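Local coordinates for epidermin biosynthesis protein EpiD (Staphylococcus aureus, PDB 3QJG) that probably catalyses the FMN-dependent oxidative decarboxylation of the C-terminal cysteine of the epidermin precursor peptide, a step in making this lantibiotic, at residues 78-83 / 103-108; 88-93 / 134-139. All blocks are in the same frame, centred on the assembly; numbering follows the deposited sequence.

In the fold
Contacts 1 and 2 lie about 12 Å apart, centre to centre, and interlock along the chain: strand 79-85, of contact 1, leads into helix 87-94, of contact 2, which is followed by helix 101-107, again of contact 1. Leu103 joins them, its CD2 lying 3.8 Å from Thr89 CG2 and its CD1 3.7 Å from Lys92 CD, while Ile82 packs against Ile93. The two contacts serve different FMN molecules. Asn88 and Thr89 hold the phosphate of one, whereas Thr104 reaches the ribityl chain of another, bound mainly by a second subunit. Packing between the two contacts thus connects residues of two flavin pockets, each lying between subunits.

Contact 1: residues 78-83 / 103-108; sequences DKIIIL and LTICHT. With FMN (flavin mononucleotide), chain P.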
loop_
_atom_site.group_PDB
_atom_site.type_symbol
_atom_site.label_atom_id
_atom_site.label_comp_id
_atom_site.label_asym_id
_atom_site.label_seq_id
_atom_site.Cartn_x
_atom_site.Cartn_y
_atom_site.Cartn_z
ATOM N N ASP A 78 29.177 6.025 29.679
ATOM C CA ASP A 78 30.508 5.889 30.178
ATOM C C ASP A 78 31.178 4.765 29.445
ATOM O O ASP A 78 32.358 4.820 29.197
ATOM C CB ASP A 78 30.442 5.588 31.647
ATOM C CG ASP A 78 29.716 6.665 32.397
ATOM O OD1 ASP A 78 30.333 7.716 32.643
ATOM O OD2 ASP A 78 28.514 6.506 32.656
ATOM N N LYS A 79 30.419 3.723 29.099
ATOM C CA LYS A 79 31.011 2.559 28.421
ATOM C C LYS A 79 30.138 2.269 27.240
ATOM O O LYS A 79 28.921 2.378 27.357
ATOM C CB LYS A 79 31.085 1.317 29.342
ATOM C CG LYS A 79 31.907 1.527 30.597
ATOM C CD LYS A 79 33.363 1.881 30.277
ATOM C CE LYS A 79 34.233 2.061 31.548
ATOM N NZ LYS A 79 35.654 2.230 31.157
ATOM N N ILE A 80 30.777 1.961 26.117
ATOM C CA ILE A 80 30.101 1.502 24.965
ATOM C C ILE A 80 30.738 0.207 24.566
ATOM O O ILE A 80 32.014 0.122 24.431
ATOM C CB ILE A 80 30.206 2.519 23.770
ATOM C CG1 ILE A 80 29.637 3.866 24.262
ATOM C CG2 ILE A 80 29.502 1.955 22.542
ATOM C CD1 ILE A 80 29.650 5.023 23.312
ATOM N N ILE A 81 29.882 -0.795 24.356
ATOM C CA ILE A 81 30.324 -2.129 23.983
ATOM C C ILE A 81 29.695 -2.607 22.675
ATOM O O ILE A 81 28.519 -2.402 22.423
ATOM C CB ILE A 81 30.115 -3.169 25.098
ATOM C CG1 ILE A 81 28.665 -3.616 25.298
ATOM C CG2 ILE A 81 30.609 -2.641 26.509
ATOM C CD1 ILE A 81 28.611 -4.749 26.327
ATOM N N ILE A 82 30.486 -3.250 21.821
ATOM C CA ILE A 82 29.881 -3.919 20.701
ATOM C C ILE A 82 29.795 -5.435 20.998
ATOM O O ILE A 82 30.819 -6.142 21.098
ATOM C CB ILE A 82 30.613 -3.618 19.394
ATOM C CG1 ILE A 82 30.949 -2.132 19.293
ATOM C CG2 ILE A 82 29.750 -4.049 18.229
ATOM C CD1 ILE A 82 31.686 -1.761 18.070
ATOM N N LEU A 83 28.573 -5.937 21.168
ATOM C CA LEU A 83 28.363 -7.329 21.581
ATOM C C LEU A 83 27.025 -7.858 21.057
ATOM O O LEU A 83 25.961 -7.329 21.434
ATOM C CB LEU A 83 28.399 -7.450 23.116
ATOM C CG LEU A 83 28.529 -8.893 23.599
ATOM C CD1 LEU A 83 29.070 -9.008 25.012
ATOM C CD2 LEU A 83 27.219 -9.654 23.450
ATOM N N LEU A 103 27.381 2.832 14.156
ATOM C CA LEU A 103 28.760 2.991 13.759
ATOM C C LEU A 103 29.288 4.401 13.997
ATOM O O LEU A 103 30.480 4.590 14.313
ATOM C CB LEU A 103 28.951 2.652 12.295
ATOM C CG LEU A 103 28.757 1.230 11.784
ATOM C CD1 LEU A 103 28.850 1.190 10.241
ATOM C CD2 LEU A 103 29.803 0.349 12.389
ATOM N N THR A 104 28.420 5.381 13.780
ATOM C CA THR A 104 28.718 6.780 14.067
ATOM C C THR A 104 28.946 7.070 15.573
ATOM O O THR A 104 29.836 7.870 15.940
ATOM C CB THR A 104 27.560 7.702 13.562
ATOM O OG1 THR A 104 27.345 7.438 12.166
ATOM C CG2 THR A 104 27.826 9.163 13.799
ATOM N N ILE A 105 28.111 6.482 16.413
ATOM C CA ILE A 105 28.324 6.465 17.828
ATOM C C ILE A 105 29.699 5.929 18.217
ATOM O O ILE A 105 30.387 6.603 18.981
ATOM C CB ILE A 105 27.234 5.712 18.573
ATOM C CG1 ILE A 105 25.897 6.411 18.385
ATOM C CG2 ILE A 105 27.508 5.725 20.093
ATOM C CD1 ILE A 105 24.663 5.538 18.794
ATOM N N CYS A 106 30.150 4.823 17.601
ATOM C CA CYS A 106 31.429 4.206 17.976
ATOM C C CYS A 106 32.638 5.028 17.468
ATOM O O CYS A 106 33.681 5.169 18.140
ATOM C CB CYS A 106 31.478 2.718 17.530
ATOM S SG CYS A 106 30.188 1.689 18.339
ATOM N N HIS A 107 32.477 5.596 16.285
ATOM C CA HIS A 107 33.441 6.538 15.729
ATOM C C HIS A 107 33.715 7.749 16.643
ATOM O O HIS A 107 34.817 8.238 16.720
ATOM C CB HIS A 107 32.919 7.029 14.390
ATOM C CG HIS A 107 33.891 7.830 13.622
ATOM N ND1 HIS A 107 35.038 7.280 13.097
ATOM C CD2 HIS A 107 33.918 9.145 13.304
ATOM C CE1 HIS A 107 35.711 8.215 12.453
ATOM N NE2 HIS A 107 35.047 9.355 12.555
ATOM N N THR A 108 32.721 8.186 17.382
ATOM C CA THR A 108 32.802 9.365 18.193
ATOM C C THR A 108 33.423 9.080 19.595
ATOM O O THR A 108 33.658 10.010 20.395
ATOM C CB THR A 108 31.377 9.941 18.307
ATOM O OG1 THR A 108 30.832 10.117 16.981
ATOM C CG2 THR A 108 31.348 11.285 19.069
HETATM N N1 FMN P . 28.103 13.542 10.825
HETATM C C2 FMN P . 29.220 14.272 10.489
HETATM O O2 FMN P . 30.307 13.741 10.077
HETATM N N3 FMN P . 29.099 15.639 10.556
HETATM C C4 FMN P . 27.957 16.270 11.001
HETATM O O4 FMN P . 27.980 17.502 11.073
HETATM C C4A FMN P . 26.851 15.515 11.352
HETATM N N5 FMN P . 25.669 16.087 11.831
HETATM C C5A FMN P . 24.560 15.301 12.134
HETATM C C6 FMN P . 23.366 15.866 12.587
HETATM C C7 FMN P . 22.247 15.066 12.888
HETATM C C7M FMN P . 20.948 15.679 13.392
HETATM C C8 FMN P . 22.362 13.679 12.745
HETATM C C8M FMN P . 21.209 12.744 13.035
HETATM C C9 FMN P . 23.550 13.117 12.291
HETATM C C9A FMN P . 24.651 13.922 11.996
HETATM N N10 FMN P . 25.839 13.348 11.565
HETATM C C10 FMN P . 26.932 14.136 11.234
HETATM C "C1'" FMN P . 25.983 11.897 11.413
HETATM C "C2'" FMN P . 25.916 11.473 9.952
HETATM O "O2'" FMN P . 24.740 11.848 9.280
HETATM C "C3'" FMN P . 26.004 9.966 9.917
HETATM O "O3'" FMN P . 27.280 9.491 10.319
HETATM C "C4'" FMN P . 25.664 9.445 8.499
HETATM O "O4'" FMN P . 25.858 8.075 8.463
HETATM C "C5'" FMN P . 26.508 10.065 7.458
HETATM O "O5'" FMN P . 26.208 9.472 6.224
HETATM P P FMN P . 26.700 10.143 4.852
HETATM O O1P FMN P . 26.586 9.088 3.685
HETATM O O2P FMN P . 28.058 10.603 5.102
HETATM O O3P FMN P . 25.932 11.401 4.609
#
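Strand 79-82 and helix 103-107, the former carrying Ile80 and Ile82 and the latter Ile105 and Cys106, approach to 10.0 Å between axes, with their N-to-C directions 130° apart. The packing is wholly apolar. Ile80 extends its long branch so that CD1 meets Ile105 CG2 at 3.9 Å, the two side chains crossing at about a right angle. Cys106 leaves the flank of the helix rather than aiming its CB at the strand; with SG anti to the carbonyl carbon (chi1 -62°), the sulfur comes to lie against Ile82, 3.8 Å from its CD1, and more loosely approaches Ile80 CG2, at 4.3 Å. This is how a helix rests on the parallel part of the mixed sheet in a Rossmann-like flavoprotein: helix 101-107 belongs to the beta-alpha-beta crossover from strand 79-85 to its parallel neighbour 113-120, whose Leu113 touches both Ile80 and Cys106. On the helix face turned from the strand, Thr104 meets FMN. Its OG1 accepts a hydrogen bond of 2.8 Å from the ribityl O3' and is also bonded to the carbonyl oxygen of Asn100, so two bonds fix the hydroxyl. Gly14, Ser40 and Thr86 of the second subunit bind the same flavin.

Contact 2: residues 88-93 / 134-139; sequences NTINKI and RLLKDY. With FMN (flavin mononucleotide), chain M.
Leu136 pushes its forked end against Ile90 and Ile93, which lie one turn apart on helix 88-93. Its CG stands anti to the carbonyl carbon (chi1 -76°), carrying the fork out from helix 134-138 so that each methyl has its own partner. CD1 lies against the first isoleucine, 3.9 Å from Ile90 CG2, and also touches the backbone at 3.7 Å from Ile90 O. CD2 turns to the second, 3.7 Å from Ile93 CG2, and the side chains of Leu136 and Ile93 meet roughly at right angles. In both isoleucines it is the short branch that does the touching, while the longer branch of Ile93 points to Leu103 and Ile82. No hydrogen bond joins the two segments; one leucine from one helix meets two residues of the other.

Helix 87-94 is polar at its beginning, where it binds the flavin phosphate. Asn88 has CG anti to its own N (chi1 168°), which brings ND2 to phosphate oxygen O2P of FMN at 2.9 Å in a nearly straight bond, 172° at the hydrogen. Thr89 OG1 donates to that same oxygen at 2.8 Å. O2P is therefore gripped twice from the first turn of helix 87-94, whose N-terminal end would tend to stabilise the negative charge. The carboxamide of Asn88 is further fixed through OD1, bonded to Cys98 N of the third subunit.

Helix 87-94 is thus wedged between several elements: Ile90 and Leu136 both rest on Ile115 of strand 113-120, Ile93 turns to Leu103 and Cys106 of helix 101-107 and to Ile82 of strand 79-85, and helix 127-138 lies against another side of it through Leu136, while Asn95 and Ile97 of the third subunit pack on Asn91, Asn88 and Lys92.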
loop_
_atom_site.group_PDB
_atom_site.type_symbol
_atom_site.label_atom_id
_atom_site.label_comp_id
_atom_site.label_asym_id
_atom_site.label_seq_id
_atom_site.Cartn_x
_atom_site.Cartn_y
_atom_site.Cartn_z
ATOM N N ASN A 88 32.180 -7.268 9.907
ATOM C CA ASN A 88 31.883 -6.047 9.162
ATOM C C ASN A 88 31.968 -4.827 9.987
ATOM O O ASN A 88 32.558 -3.844 9.528
ATOM C CB ASN A 88 30.468 -6.139 8.525
ATOM C CG ASN A 88 29.955 -4.846 7.996
ATOM O OD1 ASN A 88 30.388 -4.405 6.968
ATOM N ND2 ASN A 88 28.880 -4.266 8.663
ATOM N N THR A 89 31.246 -4.813 11.146
ATOM C CA THR A 89 31.306 -3.693 12.009
ATOM C C THR A 89 32.759 -3.392 12.495
ATOM O O THR A 89 33.190 -2.245 12.446
ATOM C CB THR A 89 30.305 -3.831 13.149
ATOM O OG1 THR A 89 28.969 -3.679 12.635
ATOM C CG2 THR A 89 30.559 -2.827 14.255
ATOM N N ILE A 90 33.548 -4.399 12.852
ATOM C CA ILE A 90 34.928 -4.156 13.335
ATOM C C ILE A 90 35.758 -3.443 12.218
ATOM O O ILE A 90 36.474 -2.429 12.454
ATOM C CB ILE A 90 35.556 -5.498 13.839
ATOM C CG1 ILE A 90 34.991 -5.851 15.206
ATOM C CG2 ILE A 90 37.125 -5.509 13.862
ATOM C CD1 ILE A 90 35.188 -7.295 15.616
ATOM N N ASN A 91 35.595 -3.951 11.004
ATOM C CA ASN A 91 36.362 -3.475 9.871
ATOM C C ASN A 91 35.861 -2.072 9.377
ATOM O O ASN A 91 36.646 -1.227 8.879
ATOM C CB ASN A 91 36.333 -4.494 8.759
ATOM C CG ASN A 91 37.019 -5.760 9.114
ATOM O OD1 ASN A 91 38.086 -5.753 9.760
ATOM N ND2 ASN A 91 36.416 -6.883 8.740
ATOM N N LYS A 92 34.571 -1.837 9.495
ATOM C CA LYS A 92 34.041 -0.506 9.223
ATOM C C LYS A 92 34.600 0.482 10.284
ATOM O O LYS A 92 35.065 1.585 9.934
ATOM C CB LYS A 92 32.516 -0.476 9.208
ATOM C CG LYS A 92 31.813 -1.137 7.998
ATOM C CD LYS A 92 30.711 -0.333 7.457
ATOM C CE LYS A 92 29.749 -0.948 6.476
ATOM N NZ LYS A 92 28.346 -0.334 6.707
ATOM N N ILE A 93 34.501 0.120 11.570
ATOM C CA ILE A 93 35.086 0.941 12.611
ATOM C C ILE A 93 36.596 1.169 12.431
ATOM O O ILE A 93 37.038 2.291 12.547
ATOM C CB ILE A 93 34.823 0.447 13.998
ATOM C CG1 ILE A 93 33.302 0.427 14.284
ATOM C CG2 ILE A 93 35.464 1.396 14.972
ATOM C CD1 ILE A 93 32.939 -0.395 15.452
ATOM N N ARG A 134 44.326 -4.987 15.261
ATOM C CA ARG A 134 45.590 -4.423 15.734
ATOM C C ARG A 134 45.613 -2.903 15.753
ATOM O O ARG A 134 46.109 -2.305 16.715
ATOM C CB ARG A 134 46.763 -4.886 14.845
ATOM C CG ARG A 134 47.054 -6.370 14.863
ATOM C CD ARG A 134 48.423 -6.649 14.189
ATOM N NE ARG A 134 48.331 -6.829 12.728
ATOM C CZ ARG A 134 48.236 -8.012 12.101
ATOM N NH1 ARG A 134 48.211 -9.171 12.773
ATOM N NH2 ARG A 134 48.166 -8.040 10.784
ATOM N N LEU A 135 45.106 -2.296 14.666
ATOM C CA LEU A 135 44.873 -0.846 14.569
ATOM C C LEU A 135 43.865 -0.341 15.608
ATOM O O LEU A 135 44.025 0.694 16.260
ATOM C CB LEU A 135 44.279 -0.543 13.205
ATOM C CG LEU A 135 44.997 0.238 12.132
ATOM C CD1 LEU A 135 46.384 -0.321 11.732
ATOM C CD2 LEU A 135 44.020 0.389 10.895
ATOM N N LEU A 136 42.780 -1.048 15.762
ATOM C CA LEU A 136 41.821 -0.620 16.793
ATOM C C LEU A 136 42.522 -0.572 18.172
ATOM O O LEU A 136 42.388 0.426 18.931
ATOM C CB LEU A 136 40.585 -1.498 16.749
ATOM C CG LEU A 136 39.600 -1.218 15.600
ATOM C CD1 LEU A 136 38.467 -2.313 15.604
ATOM C CD2 LEU A 136 38.922 0.213 15.691
ATOM N N LYS A 137 43.343 -1.583 18.460
ATOM C CA LYS A 137 44.164 -1.601 19.715
ATOM C C LYS A 137 45.098 -0.430 19.745
ATOM O O LYS A 137 45.107 0.311 20.712
ATOM C CB LYS A 137 44.974 -2.893 19.879
ATOM C CG LYS A 137 44.120 -4.144 19.983
ATOM C CD LYS A 137 44.912 -5.436 20.033
ATOM C CE LYS A 137 43.992 -6.607 20.350
ATOM N NZ LYS A 137 44.682 -7.894 20.075
ATOM N N ASP A 138 45.871 -0.225 18.668
ATOM C CA ASP A 138 46.698 0.989 18.551
ATOM C C ASP A 138 45.934 2.302 18.939
ATOM O O ASP A 138 46.483 3.189 19.553
ATOM C CB ASP A 138 47.262 1.163 17.136
ATOM C CG ASP A 138 48.291 0.120 16.758
ATOM O OD1 ASP A 138 48.653 -0.770 17.557
ATOM O OD2 ASP A 138 48.750 0.185 15.601
ATOM N N TYR A 139 44.681 2.421 18.562
ATOM C CA TYR A 139 43.955 3.646 18.770
ATOM C C TYR A 139 43.174 3.652 20.033
ATOM O O TYR A 139 42.343 4.542 20.256
ATOM C CB TYR A 139 42.951 3.868 17.669
ATOM C CG TYR A 139 43.473 3.829 16.264
ATOM C CD1 TYR A 139 44.647 4.437 15.899
ATOM C CD2 TYR A 139 42.695 3.254 15.281
ATOM C CE1 TYR A 139 45.065 4.404 14.569
ATOM C CE2 TYR A 139 43.082 3.233 13.987
ATOM C CZ TYR A 139 44.238 3.806 13.631
ATOM O OH TYR A 139 44.517 3.726 12.315
HETATM N N1 FMN M . 28.661 -12.114 10.718
HETATM C C2 FMN M . 29.591 -12.048 11.723
HETATM O O2 FMN M . 30.582 -11.341 11.581
HETATM N N3 FMN M . 29.443 -12.788 12.851
HETATM C C4 FMN M . 28.370 -13.608 13.016
HETATM O O4 FMN M . 28.333 -14.237 14.047
HETATM C C4A FMN M . 27.407 -13.713 12.016
HETATM N N5 FMN M . 26.295 -14.521 12.139
HETATM C C5A FMN M . 25.355 -14.534 11.158
HETATM C C6 FMN M . 24.266 -15.387 11.264
HETATM C C7 FMN M . 23.311 -15.404 10.267
HETATM C C7M FMN M . 22.095 -16.280 10.348
HETATM C C8 FMN M . 23.473 -14.581 9.146
HETATM C C8M FMN M . 22.497 -14.593 7.994
HETATM C C9 FMN M . 24.582 -13.772 9.015
HETATM C C9A FMN M . 25.537 -13.739 10.021
HETATM N N10 FMN M . 26.666 -12.935 9.870
HETATM C C10 FMN M . 27.576 -12.928 10.869
HETATM C "C1'" FMN M . 26.926 -12.052 8.677
HETATM C "C2'" FMN M . 26.617 -10.594 9.006
HETATM O "O2'" FMN M . 25.299 -10.483 9.577
HETATM C "C3'" FMN M . 26.828 -9.828 7.752
HETATM O "O3'" FMN M . 28.217 -9.852 7.343
HETATM C "C4'" FMN M . 26.342 -8.386 7.899
HETATM O "O4'" FMN M . 26.674 -7.632 6.744
HETATM C "C5'" FMN M . 26.991 -7.657 9.027
HETATM O "O5'" FMN M . 26.277 -6.442 9.164
HETATM P P FMN M . 26.412 -5.539 10.487
HETATM O O1P FMN M . 26.010 -4.150 10.099
HETATM O O2P FMN M . 27.828 -5.593 10.959
HETATM O O3P FMN M . 25.473 -5.820 11.584
#